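Local coordinates for protein adenylyltransferase and sulfurtransferase uba4 (Chaetomium thermophilum, PDB 6YUB) that probably adenylates a ubiquitin-like sulfur carrier and supplies it with sulfur for tRNA wobble thiolation and molybdenum cofactor synthesis, this chain being the zinc-binding ThiF-type part, at residues 140-145 / 182-187; 145-150 / 288-293; 150-155 / 165-170. All blocks are in the same frame, centred on the assembly; numbering follows the deposited sequence. Where two conformers were deposited one is given.

Contact 1: 140-145 / 182-187; sequences LISDVC and APCYRC. With ZN (zinc ion), chain E.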
loop_
_atom_site.group_PDB
_atom_site.type_symbol
_atom_site.label_atom_id
_atom_site.label_comp_id
_atom_site.label_asym_id
_atom_site.label_seq_id
_atom_site.Cartn_x
_atom_site.Cartn_y
_atom_site.Cartn_z
ATOM N N LEU B 140 8.575 -4.557 -24.011
ATOM C CA LEU B 140 9.927 -4.399 -24.530
ATOM C C LEU B 140 10.964 -4.712 -23.461
ATOM O O LEU B 140 11.937 -5.431 -23.708
ATOM C CB LEU B 140 10.119 -2.979 -25.064
ATOM C CG LEU B 140 11.549 -2.596 -25.440
ATOM C CD1 LEU B 140 12.093 -3.557 -26.499
ATOM C CD2 LEU B 140 11.615 -1.151 -25.931
ATOM N N ILE B 141 10.779 -4.164 -22.259
ATOM C CA ILE B 141 11.752 -4.378 -21.192
ATOM C C ILE B 141 11.788 -5.849 -20.793
ATOM O O ILE B 141 12.863 -6.441 -20.642
ATOM C CB ILE B 141 11.435 -3.458 -19.998
ATOM C CG1 ILE B 141 11.648 -1.995 -20.394
ATOM C CG2 ILE B 141 12.306 -3.808 -18.805
ATOM C CD1 ILE B 141 10.941 -0.998 -19.484
ATOM N N SER B 142 10.619 -6.469 -20.635
ATOM C CA SER B 142 10.581 -7.898 -20.337
ATOM C C SER B 142 11.355 -8.698 -21.379
ATOM O O SER B 142 12.228 -9.509 -21.043
ATOM C CB SER B 142 9.132 -8.375 -20.259
ATOM O OG SER B 142 9.045 -9.653 -19.659
ATOM N N ASP B 143 11.052 -8.475 -22.660
ATOM C CA ASP B 143 11.750 -9.190 -23.724
ATOM C C ASP B 143 13.261 -9.046 -23.589
ATOM O O ASP B 143 13.994 -10.042 -23.582
ATOM C CB ASP B 143 11.268 -8.683 -25.083
ATOM C CG ASP B 143 9.833 -9.088 -25.379
ATOM O OD1 ASP B 143 9.272 -9.899 -24.604
ATOM O OD2 ASP B 143 9.264 -8.600 -26.377
ATOM N N VAL B 144 13.745 -7.806 -23.452
ATOM C CA VAL B 144 15.183 -7.570 -23.392
ATOM C C VAL B 144 15.784 -8.213 -22.147
ATOM O O VAL B 144 16.882 -8.784 -22.193
ATOM C CB VAL B 144 15.468 -6.057 -23.446
ATOM C CG1 VAL B 144 16.935 -5.773 -23.169
ATOM C CG2 VAL B 144 15.053 -5.491 -24.795
ATOM N N CYS B 145 15.084 -8.132 -21.015
ATOM C CA CYS B 145 15.572 -8.781 -19.803
ATOM C C CYS B 145 15.707 -10.285 -19.998
ATOM O O CYS B 145 16.679 -10.896 -19.538
ATOM C CB CYS B 145 14.638 -8.470 -18.635
ATOM S SG CYS B 145 14.832 -6.786 -18.013
ATOM N N ALA B 182 11.519 -19.057 -13.760
ATOM C CA ALA B 182 10.624 -17.950 -13.482
ATOM C C ALA B 182 9.983 -17.447 -14.773
ATOM O O ALA B 182 10.562 -17.568 -15.861
ATOM C CB ALA B 182 11.383 -16.814 -12.800
ATOM N N PRO B 183 8.790 -16.870 -14.685
ATOM C CA PRO B 183 8.122 -16.375 -15.891
ATOM C C PRO B 183 8.670 -15.030 -16.340
ATOM O O PRO B 183 9.353 -14.318 -15.599
ATOM C CB PRO B 183 6.660 -16.242 -15.449
ATOM C CG PRO B 183 6.761 -15.904 -13.991
ATOM C CD PRO B 183 7.983 -16.646 -13.470
ATOM N N CYS B 184 8.357 -14.696 -17.593
ATOM C CA CYS B 184 8.541 -13.347 -18.101
ATOM C C CYS B 184 7.180 -12.644 -18.111
ATOM O O CYS B 184 6.150 -13.226 -17.749
ATOM C CB CYS B 184 9.173 -13.373 -19.491
ATOM S SG CYS B 184 7.989 -13.349 -20.827
ATOM N N TYR B 185 7.171 -11.378 -18.535
ATOM C CA TYR B 185 5.925 -10.615 -18.510
ATOM C C TYR B 185 4.894 -11.189 -19.478
ATOM O O TYR B 185 3.687 -11.104 -19.215
ATOM C CB TYR B 185 6.200 -9.143 -18.827
ATOM C CG TYR B 185 5.033 -8.220 -18.537
ATOM C CD1 TYR B 185 4.773 -7.780 -17.245
ATOM C CD2 TYR B 185 4.198 -7.782 -19.554
ATOM C CE1 TYR B 185 3.707 -6.935 -16.973
ATOM C CE2 TYR B 185 3.131 -6.939 -19.296
ATOM C CZ TYR B 185 2.890 -6.520 -18.005
ATOM O OH TYR B 185 1.828 -5.682 -17.744
ATOM N N ARG B 186 5.337 -11.772 -20.595
ATOM C CA ARG B 186 4.395 -12.394 -21.519
ATOM C C ARG B 186 3.815 -13.675 -20.928
ATOM O O ARG B 186 2.633 -13.975 -21.125
ATOM C CB ARG B 186 5.077 -12.687 -22.852
ATOM C CG ARG B 186 5.333 -11.460 -23.711
ATOM C CD ARG B 186 6.101 -11.833 -24.968
ATOM N NE ARG B 186 6.594 -10.660 -25.680
ATOM C CZ ARG B 186 5.905 -9.990 -26.599
ATOM N NH1 ARG B 186 4.679 -10.371 -26.933
ATOM N NH2 ARG B 186 6.447 -8.935 -27.186
ATOM N N CYS B 187 4.634 -14.446 -20.204
ATOM C CA CYS B 187 4.134 -15.642 -19.541
ATOM C C CYS B 187 2.915 -15.335 -18.681
ATOM O O CYS B 187 2.030 -16.184 -18.526
ATOM C CB CYS B 187 5.226 -16.265 -18.667
ATOM S SG CYS B 187 6.604 -17.018 -19.542
HETATM ZN ZN ZN E . 7.628 -15.611 -21.066
#
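D143 and R186 each place CG anti to the carbonyl carbon (chi1 -69° and -74°), and the two side chains meet at about a right angle. The R186 chain runs extended from CG to NE and delivers its guanidinium side-on to the carboxylate. NE of R186 donates to OD1 of D143 at 3.0 Å. NH2 of R186 donates to OD2 of D143 at 2.9 Å. Both oxygens use their syn lone pairs, and the two flat groups are only 13° from coplanar, an arrangement that probably holds both groups flat. OD2 of D143 is also bonded to the hydroxyl of Y300. A second link is made by S142, whose OG accepts from N of Y185 at 2.8 Å, taking up an N-H of the first turn of helix 185-188. In the conformer modelled here, C184 is the N-cap of this helix and forms a capping box with C187. SG of C184 and SG of C187 each bind the zinc ion at 2.3 Å, and C279 and C282 complete the Cys4 site. The contact thus ties the C184/C187 half of the zinc site to helix 135-148. The Y185 ring meets Y139 edge-to-face and bonds through OH to R138, both on that helix. I141 and S142 of the helix rest on L152 of strand 152-158.

Contact 2: 145-150 / 288-293; sequences CVLLGK and LTLDGI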
loop_
_atom_site.group_PDB
_atom_site.type_symbol
_atom_site.label_atom_id
_atom_site.label_comp_id
_atom_site.label_asym_id
_atom_site.label_seq_id
_atom_site.Cartn_x
_atom_site.Cartn_y
_atom_site.Cartn_z
ATOM N N CYS B 145 15.084 -8.132 -21.015
ATOM C CA CYS B 145 15.572 -8.781 -19.803
ATOM C C CYS B 145 15.707 -10.285 -19.998
ATOM O O CYS B 145 16.679 -10.896 -19.538
ATOM C CB CYS B 145 14.638 -8.470 -18.635
ATOM S SG CYS B 145 14.832 -6.786 -18.013
ATOM N N VAL B 146 14.737 -10.904 -20.677
ATOM C CA VAL B 146 14.838 -12.329 -20.964
ATOM C C VAL B 146 16.061 -12.614 -21.820
ATOM O O VAL B 146 16.817 -13.559 -21.552
ATOM C CB VAL B 146 13.542 -12.824 -21.636
ATOM C CG1 VAL B 146 13.783 -14.149 -22.342
ATOM C CG2 VAL B 146 12.432 -12.947 -20.603
ATOM N N LEU B 147 16.285 -11.803 -22.856
ATOM C CA LEU B 147 17.368 -12.088 -23.786
ATOM C C LEU B 147 18.734 -11.822 -23.168
ATOM O O LEU B 147 19.701 -12.525 -23.486
ATOM C CB LEU B 147 17.195 -11.265 -25.061
ATOM C CG LEU B 147 15.983 -11.594 -25.930
ATOM C CD1 LEU B 147 15.915 -10.651 -27.124
ATOM C CD2 LEU B 147 16.017 -13.042 -26.395
ATOM N N LEU B 148 18.841 -10.823 -22.287
ATOM C CA LEU B 148 20.107 -10.484 -21.660
ATOM C C LEU B 148 20.257 -11.084 -20.268
ATOM O O LEU B 148 21.231 -10.775 -19.572
ATOM C CB LEU B 148 20.275 -8.960 -21.597
ATOM C CG LEU B 148 20.389 -8.244 -22.947
ATOM C CD1 LEU B 148 20.493 -6.741 -22.749
ATOM C CD2 LEU B 148 21.580 -8.767 -23.746
ATOM N N GLY B 149 19.320 -11.925 -19.842
ATOM C CA GLY B 149 19.433 -12.596 -18.561
ATOM C C GLY B 149 19.448 -11.664 -17.367
ATOM O O GLY B 149 20.400 -11.676 -16.583
ATOM N N LYS B 150 18.394 -10.865 -17.208
ATOM C CA LYS B 150 18.309 -9.905 -16.125
ATOM C C LYS B 150 17.053 -10.142 -15.296
ATOM O O LYS B 150 16.000 -10.466 -15.854
ATOM C CB LYS B 150 18.281 -8.459 -16.665
ATOM C CG LYS B 150 19.414 -8.121 -17.610
ATOM C CD LYS B 150 20.691 -7.790 -16.855
ATOM C CE LYS B 150 21.901 -7.864 -17.775
ATOM N NZ LYS B 150 23.023 -7.008 -17.313
ATOM N N LEU B 288 12.215 -14.776 -30.941
ATOM C CA LEU B 288 12.568 -13.427 -30.524
ATOM C C LEU B 288 14.081 -13.311 -30.397
ATOM O O LEU B 288 14.736 -14.183 -29.818
ATOM C CB LEU B 288 11.891 -13.098 -29.196
ATOM C CG LEU B 288 12.377 -11.874 -28.420
ATOM C CD1 LEU B 288 11.996 -10.586 -29.126
ATOM C CD2 LEU B 288 11.822 -11.898 -26.998
ATOM N N THR B 289 14.637 -12.230 -30.943
ATOM C CA THR B 289 16.073 -12.010 -30.916
ATOM C C THR B 289 16.355 -10.532 -30.685
ATOM O O THR B 289 15.495 -9.675 -30.894
ATOM C CB THR B 289 16.748 -12.466 -32.222
ATOM O OG1 THR B 289 16.335 -11.614 -33.299
ATOM C CG2 THR B 289 16.376 -13.907 -32.551
ATOM N N LEU B 290 17.586 -10.245 -30.253
ATOM C CA LEU B 290 18.004 -8.857 -30.071
ATOM C C LEU B 290 18.046 -8.116 -31.403
ATOM O O LEU B 290 17.663 -6.942 -31.476
ATOM C CB LEU B 290 19.368 -8.810 -29.387
ATOM C CG LEU B 290 19.386 -9.314 -27.940
ATOM C CD1 LEU B 290 20.804 -9.589 -27.473
ATOM C CD2 LEU B 290 18.703 -8.314 -27.022
ATOM N N ASP B 291 18.496 -8.790 -32.470
ATOM C CA ASP B 291 18.481 -8.178 -33.794
ATOM C C ASP B 291 17.059 -7.835 -34.221
ATOM O O ASP B 291 16.810 -6.755 -34.771
ATOM C CB ASP B 291 19.123 -9.114 -34.819
ATOM C CG ASP B 291 20.615 -9.269 -34.612
ATOM O OD1 ASP B 291 21.241 -8.349 -34.036
ATOM O OD2 ASP B 291 21.163 -10.310 -35.032
ATOM N N GLY B 292 16.112 -8.744 -33.983
ATOM C CA GLY B 292 14.737 -8.473 -34.364
ATOM C C GLY B 292 14.175 -7.254 -33.660
ATOM O O GLY B 292 13.563 -6.384 -34.287
ATOM N N ILE B 293 14.373 -7.176 -32.345
ATOM C CA ILE B 293 13.848 -6.049 -31.580
ATOM C C ILE B 293 14.379 -4.735 -32.136
ATOM O O ILE B 293 13.629 -3.764 -32.301
ATOM C CB ILE B 293 14.188 -6.211 -30.085
ATOM C CG1 ILE B 293 13.310 -7.305 -29.469
ATOM C CG2 ILE B 293 14.013 -4.887 -29.353
ATOM C CD1 ILE B 293 13.725 -7.723 -28.070
#
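L147 and L290 have the nearest CA atoms, 7.1 Å apart, where the C-terminal part of helix 135-148 meets the start of helix 290-294. Apolar side chains make the contact itself. CD1 of L147 does most of the touching. It presses against the backbone where the helix begins, 3.6 Å from N of L290, and it reaches CD2 of L290 at the same 3.6 Å. CD1 of I293 also meets this L147 methyl, at 3.8 Å, and CG of L288 flanks it at 4.0 Å. The other methyl of L147, CD2, lies 3.8 Å from O of L288. L290 sets CG anti to its carbonyl carbon (chi1 -67°), and its two methyls divide the work. CD2 goes to L147, while CD1 meets CD2 of L148 at 3.9 Å, the two side chains crossing at a slant. L288 and I293 are the buried partners, whereas T289 stands at the exposed margin. T289 is the N-cap of helix 290-294, and its OG1 accepts from N of G292 at 3.0 Å. G149, with a positive phi of 62°, turns segment 145-150 out of its helix. This is a Schellman motif, in which N of K150 bonds to O of C145 and N of G149 bonds weakly to O of V146. O of L288 is bonded to NE2 of Q174, a residue that L147 also touches. The short helix 290-294 thus packs against helix 135-148. L288 meets D143 of that longer helix, and I293 meets both L140 and D143.

Contact 3: 150-155 / 165-170; sequences KPLVSA and IVLNCP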
loop_
_atom_site.group_PDB
_atom_site.type_symbol
_atom_site.label_atom_id
_atom_site.label_comp_id
_atom_site.label_asym_id
_atom_site.label_seq_id
_atom_site.Cartn_x
_atom_site.Cartn_y
_atom_site.Cartn_z
ATOM N N LYS B 150 18.394 -10.865 -17.208
ATOM C CA LYS B 150 18.309 -9.905 -16.125
ATOM C C LYS B 150 17.053 -10.142 -15.296
ATOM O O LYS B 150 16.000 -10.466 -15.854
ATOM C CB LYS B 150 18.281 -8.459 -16.665
ATOM C CG LYS B 150 19.414 -8.121 -17.610
ATOM C CD LYS B 150 20.691 -7.790 -16.855
ATOM C CE LYS B 150 21.901 -7.864 -17.775
ATOM N NZ LYS B 150 23.023 -7.008 -17.313
ATOM N N PRO B 151 17.130 -9.999 -13.972
ATOM C CA PRO B 151 15.906 -9.986 -13.163
ATOM C C PRO B 151 15.199 -8.646 -13.287
ATOM O O PRO B 151 15.832 -7.583 -13.297
ATOM C CB PRO B 151 16.420 -10.222 -11.736
ATOM C CG PRO B 151 17.785 -9.615 -11.739
ATOM C CD PRO B 151 18.344 -9.828 -13.143
ATOM N N LEU B 152 13.875 -8.703 -13.372
ATOM C CA LEU B 152 13.055 -7.529 -13.635
ATOM C C LEU B 152 12.041 -7.330 -12.521
ATOM O O LEU B 152 11.294 -8.254 -12.177
ATOM C CB LEU B 152 12.335 -7.665 -14.983
ATOM C CG LEU B 152 11.251 -6.641 -15.312
ATOM C CD1 LEU B 152 11.832 -5.235 -15.372
ATOM C CD2 LEU B 152 10.572 -6.997 -16.629
ATOM N N VAL B 153 12.018 -6.127 -11.956
ATOM C CA VAL B 153 10.979 -5.717 -11.015
ATOM C C VAL B 153 10.113 -4.693 -11.739
ATOM O O VAL B 153 10.552 -3.568 -12.005
ATOM C CB VAL B 153 11.570 -5.141 -9.724
ATOM C CG1 VAL B 153 10.471 -4.862 -8.709
ATOM C CG2 VAL B 153 12.614 -6.094 -9.144
ATOM N N SER B 154 8.886 -5.079 -12.070
ATOM C CA SER B 154 7.995 -4.254 -12.873
ATOM C C SER B 154 6.756 -3.871 -12.075
ATOM O O SER B 154 6.164 -4.708 -11.384
ATOM C CB SER B 154 7.587 -4.994 -14.159
ATOM O OG SER B 154 6.464 -4.381 -14.766
ATOM N N ALA B 155 6.372 -2.601 -12.176
ATOM C CA ALA B 155 5.181 -2.073 -11.523
ATOM C C ALA B 155 4.405 -1.226 -12.522
ATOM O O ALA B 155 4.931 -0.819 -13.559
ATOM C CB ALA B 155 5.538 -1.241 -10.284
ATOM N N ILE B 165 5.350 -7.041 -9.689
ATOM C CA ILE B 165 5.721 -8.438 -9.875
ATOM C C ILE B 165 7.210 -8.512 -10.179
ATOM O O ILE B 165 7.759 -7.658 -10.877
ATOM C CB ILE B 165 4.879 -9.099 -10.992
ATOM C CG1 ILE B 165 5.165 -10.600 -11.048
ATOM C CG2 ILE B 165 5.173 -8.450 -12.341
ATOM C CD1 ILE B 165 4.071 -11.398 -11.719
ATOM N N VAL B 166 7.854 -9.549 -9.650
ATOM C CA VAL B 166 9.254 -9.852 -9.926
ATOM C C VAL B 166 9.299 -10.945 -10.985
ATOM O O VAL B 166 8.646 -11.995 -10.843
ATOM C CB VAL B 166 9.992 -10.286 -8.651
ATOM C CG1 VAL B 166 11.462 -10.564 -8.941
ATOM C CG2 VAL B 166 9.850 -9.226 -7.573
ATOM N N LEU B 167 10.062 -10.701 -12.050
ATOM C CA LEU B 167 10.076 -11.576 -13.214
ATOM C C LEU B 167 11.498 -12.023 -13.518
ATOM O O LEU B 167 12.470 -11.312 -13.235
ATOM C CB LEU B 167 9.479 -10.870 -14.443
ATOM C CG LEU B 167 8.046 -10.362 -14.297
ATOM C CD1 LEU B 167 7.730 -9.310 -15.354
ATOM C CD2 LEU B 167 7.061 -11.521 -14.382
ATOM N N ASN B 168 11.604 -13.211 -14.104
ATOM C CA ASN B 168 12.875 -13.753 -14.583
ATOM C C ASN B 168 13.947 -13.683 -13.501
ATOM O O ASN B 168 15.100 -13.329 -13.756
ATOM C CB ASN B 168 13.329 -13.026 -15.849
ATOM C CG ASN B 168 14.451 -13.750 -16.566
ATOM O OD1 ASN B 168 14.501 -14.978 -16.584
ATOM N ND2 ASN B 168 15.365 -12.984 -17.163
ATOM N N CYS B 169 13.562 -14.028 -12.275
ATOM C CA CYS B 169 14.477 -14.003 -11.138
ATOM C C CYS B 169 14.353 -15.319 -10.390
ATOM O O CYS B 169 13.252 -15.649 -9.908
ATOM C CB CYS B 169 14.163 -12.820 -10.216
ATOM S SG CYS B 169 15.384 -12.559 -8.910
ATOM N N PRO B 170 15.432 -16.122 -10.284
ATOM C CA PRO B 170 16.730 -15.891 -10.945
ATOM C C PRO B 170 16.619 -16.093 -12.455
ATOM O O PRO B 170 15.869 -16.966 -12.886
ATOM C CB PRO B 170 17.649 -16.927 -10.298
ATOM C CG PRO B 170 16.734 -18.026 -9.855
ATOM C CD PRO B 170 15.440 -17.348 -9.462
#
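L152 and L167 form the tight middle of this antiparallel hairpin, a hydrogen-bonded pair with two nearly straight bonds. N of L167 to O of L152 is 2.7 Å, and N of L152 to O of L167 is 3.0 Å. Their side chains lie side by side and point the same way, with CD2 of L152 3.9 Å from CD1 of L167. S154 and I165 make the next hydrogen-bonded pair, with N of S154 3.1 Å from O of I165. Between them, V153 and V166 are a non-hydrogen-bonded pair on the other face, and there the fit is looser, CG2 to CG2 at 4.5 Å. Beyond the last bridge, L152 with L167, K150 lies in the loop and is partly exposed. Its NZ bonds to the carbonyl oxygens of K123 and W125. N168 closes this end. Its CG is anti to the backbone N (chi1 -166°), and ND2 reaches O of K150 at 2.9 Å from above the carbonyl plane. OD1 of N168 accepts from N of T172. With an alanine at N168, which has neither amide atom, O of K150 and N of T172 would lose these partners, and the turn after the strand is likely to be freer to shift. Nearby, CB of P151 packs on CB of C169 at 3.8 Å. L152 faces I141 and C145 of helix 135-148, while V153 and V166 face helix 208-228. Backbone bonds join strand 152-158 to its parallel neighbour 127-130, completing a beta-alpha-beta crossover through helix 135-148.

In the fold
From the N terminus, the chain passes helix 135-148, which supplies the first segments of contacts 1 and 2, and enters strand 152-158. C145 is common to contacts 1 and 2, K150 to contacts 2 and 3. Contact 3 closes the shortest loop, the hairpin from 150-155 to 165-170. That hairpin falls within the loop that contact 1 closes at 182-187, and also within the long loop of contact 2. Contacts 1 and 2 cross, their segments alternating along the chain. Contact 3 pairs two neighbouring strands of the sheet, contact 1 joins the C184/C187 half of the zinc site to helix 135-148, and contact 2 brings the late segment 288-293 back onto the same helix.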